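Local coordinates for mandelate racemase/muconate lactonizing protein (Dickeya dadantii, PDB 4IHC) that dehydrates D-mannonate and D-gluconate with low activity in a magnesium-dependent reaction, neither being a likely physiological substrate, at residues Tyr270-Val275 with Pro293-Glu298. Sequence-based numbering, arbitrary orientation.
Sequences YLEDPV and PISMGE. With MG (magnesium ion), chain I.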
loop_
_atom_site.group_PDB
_atom_site.type_symbol
_atom_site.label_atom_id
_atom_site.label_comp_id
_atom_site.label_asym_id
_atom_site.label_seq_id
_atom_site.Cartn_x
_atom_site.Cartn_y
_atom_site.Cartn_z
ATOM N N TYR A 270 7.227 20.544 20.490
ATOM C CA TYR A 270 6.893 19.139 20.266
ATOM C C TYR A 270 6.235 18.423 21.434
ATOM O O TYR A 270 6.474 18.745 22.585
ATOM C CB TYR A 270 8.075 18.331 19.744
ATOM C CG TYR A 270 9.323 18.180 20.613
ATOM C CD1 TYR A 270 9.286 17.565 21.865
ATOM C CD2 TYR A 270 10.577 18.552 20.109
ATOM C CE1 TYR A 270 10.460 17.390 22.633
ATOM C CE2 TYR A 270 11.735 18.358 20.848
ATOM C CZ TYR A 270 11.675 17.775 22.105
ATOM O OH TYR A 270 12.848 17.593 22.806
ATOM N N LEU A 271 5.388 17.456 21.101
ATOM C CA LEU A 271 4.816 16.533 22.055
ATOM C C LEU A 271 5.659 15.246 22.048
ATOM O O LEU A 271 5.803 14.611 21.005
ATOM C CB LEU A 271 3.371 16.243 21.658
ATOM C CG LEU A 271 2.546 15.301 22.563
ATOM C CD1 LEU A 271 2.403 15.883 23.953
ATOM C CD2 LEU A 271 1.164 15.054 21.971
ATOM N N GLU A 272 6.208 14.879 23.205
ATOM C CA GLU A 272 7.235 13.858 23.283
ATOM C C GLU A 272 6.702 12.513 23.767
ATOM O O GLU A 272 5.875 12.462 24.679
ATOM C CB GLU A 272 8.353 14.339 24.220
ATOM C CG GLU A 272 9.332 13.261 24.612
ATOM C CD GLU A 272 10.459 13.796 25.464
ATOM O OE1 GLU A 272 10.686 15.025 25.434
ATOM O OE2 GLU A 272 11.123 12.986 26.152
ATOM N N ASP A 273 7.197 11.431 23.163
ATOM C CA ASP A 273 6.835 10.064 23.579
ATOM C C ASP A 273 5.318 9.823 23.766
ATOM O O ASP A 273 4.886 9.371 24.808
ATOM C CB ASP A 273 7.642 9.642 24.824
ATOM C CG ASP A 273 9.138 9.348 24.508
ATOM O OD1 ASP A 273 9.573 9.527 23.343
ATOM O OD2 ASP A 273 9.897 8.957 25.433
ATOM N N PRO A 274 4.510 10.057 22.719
ATOM C CA PRO A 274 3.092 9.726 22.826
ATOM C C PRO A 274 2.859 8.218 22.955
ATOM O O PRO A 274 1.835 7.803 23.487
ATOM C CB PRO A 274 2.500 10.238 21.497
ATOM C CG PRO A 274 3.648 10.282 20.569
ATOM C CD PRO A 274 4.843 10.647 21.417
ATOM N N VAL A 275 3.806 7.408 22.494
ATOM C CA VAL A 275 3.668 5.956 22.615
ATOM C C VAL A 275 4.979 5.317 23.038
ATOM O O VAL A 275 6.069 5.901 22.886
ATOM C CB VAL A 275 3.210 5.301 21.291
ATOM C CG1 VAL A 275 1.899 5.919 20.803
ATOM C CG2 VAL A 275 4.299 5.401 20.226
ATOM N N PRO A 293 3.691 18.685 16.353
ATOM C CA PRO A 293 4.971 18.010 16.088
ATOM C C PRO A 293 5.237 16.950 17.158
ATOM O O PRO A 293 4.913 17.140 18.345
ATOM C CB PRO A 293 6.001 19.142 16.184
ATOM C CG PRO A 293 5.190 20.432 16.113
ATOM C CD PRO A 293 3.870 20.092 16.743
ATOM N N ILE A 294 5.833 15.847 16.739
ATOM C CA ILE A 294 6.062 14.712 17.609
ATOM C C ILE A 294 7.542 14.439 17.738
ATOM O O ILE A 294 8.286 14.555 16.774
ATOM C CB ILE A 294 5.392 13.455 17.014
ATOM C CG1 ILE A 294 3.892 13.707 16.811
ATOM C CG2 ILE A 294 5.644 12.230 17.874
ATOM C CD1 ILE A 294 3.140 14.033 18.095
ATOM N N SER A 295 7.975 14.060 18.932
ATOM C CA SER A 295 9.325 13.559 19.085
ATOM C C SER A 295 9.272 12.208 19.762
ATOM O O SER A 295 8.393 11.939 20.564
ATOM C CB SER A 295 10.163 14.529 19.908
ATOM O OG SER A 295 9.659 14.606 21.224
ATOM N N MET A 296 10.224 11.352 19.424
ATOM C CA MET A 296 10.282 10.014 19.962
ATOM C C MET A 296 11.745 9.653 20.079
ATOM O O MET A 296 12.591 10.167 19.341
ATOM C CB MET A 296 9.624 9.012 18.996
ATOM C CG MET A 296 8.099 9.063 18.941
ATOM S SD MET A 296 7.325 8.101 20.276
ATOM C CE MET A 296 8.131 6.500 20.102
ATOM N N GLY A 297 12.052 8.757 21.003
ATOM C CA GLY A 297 13.289 8.036 20.868
ATOM C C GLY A 297 14.233 7.934 22.040
ATOM O O GLY A 297 15.240 7.220 21.937
ATOM N N GLU A 298 13.956 8.613 23.151
ATOM C CA GLU A 298 14.898 8.473 24.256
ATOM C C GLU A 298 15.051 6.994 24.672
ATOM O O GLU A 298 16.154 6.578 25.024
ATOM C CB GLU A 298 14.549 9.375 25.443
ATOM C CG GLU A 298 13.390 8.858 26.242
ATOM C CD GLU A 298 12.966 9.845 27.315
ATOM O OE1 GLU A 298 12.947 11.071 27.037
ATOM O OE2 GLU A 298 12.653 9.386 28.429
HETATM MG MG MG I . 11.200 12.250 27.899
HETATM O O HOH W 1 11.194 6.941 23.428
HETATM O O HOH W 2 12.127 10.761 23.953
HETATM O O HOH W 3 10.008 10.729 27.331
HETATM O O HOH W 4 11.403 11.530 29.595
#
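Glu272 and Glu298 meet at the magnesium ion, and the parallel barrel strand that ends in Glu272, with the loop that follows its neighbour and carries Glu298, illustrates how the enolase superfamily builds its metal site from acids at successive strand ends. Glu272 OE2 binds the magnesium at 1.9 Å and Glu298 OE1 at 2.3 Å. Between these two oxygens only 2.8 Å remains, a closeness the cation makes tolerable; the carboxylate planes stand 69° apart. With CG anti to the backbone N (chi1 168°), Glu272 runs extended to the metal, whereas Glu298 reaches it from the loop beyond its strand. Two waters and Asp246 complete the observed coordination, and Arg319 also hydrogen-bonds Glu272 OE2.

Asp273 belongs to the second shell. Its OD2 accepts a bond from the metal-bound water 3 at 2.6 Å, while its OD1 takes a weak bond from Gly297 N; water 2 accepts from Glu298 N and lies close to Asp273 OD1, one of several acceptors competing for its protons.

Beneath the site, backbone bonds join the strands in parallel register: Leu271 N to Pro293 O, Ser295 N to Leu271 O, and Asp273 N to Ser295 O at 2.9 Å. Ser295 lies on the same sheet face as Glu272 and sits over one face of the Tyr270 ring, its CB 3.8 Å from the ring centroid in a CH-pi contact. Ser295 OG, buried without a hydrogen-bonding partner, lies above that face toward the rim, 3.1 Å from Tyr270 CD1. The Tyr270 hydroxyl bonds to that of Tyr148.

On the opposite sheet face Leu271 packs against Ile294 CD1. Farther along, Pro274 meets Ile294 CG2, and bends at chi2 (-83°) and chi3 bring Met296 CE to 4.0 Å from Val275 CG2. Helix 283-289, which links the strands, covers Pro274 and Val275.

Magnesium probably offsets part of the negative charge of the acids gathered here, while Asp273 probably orients a metal-bound water.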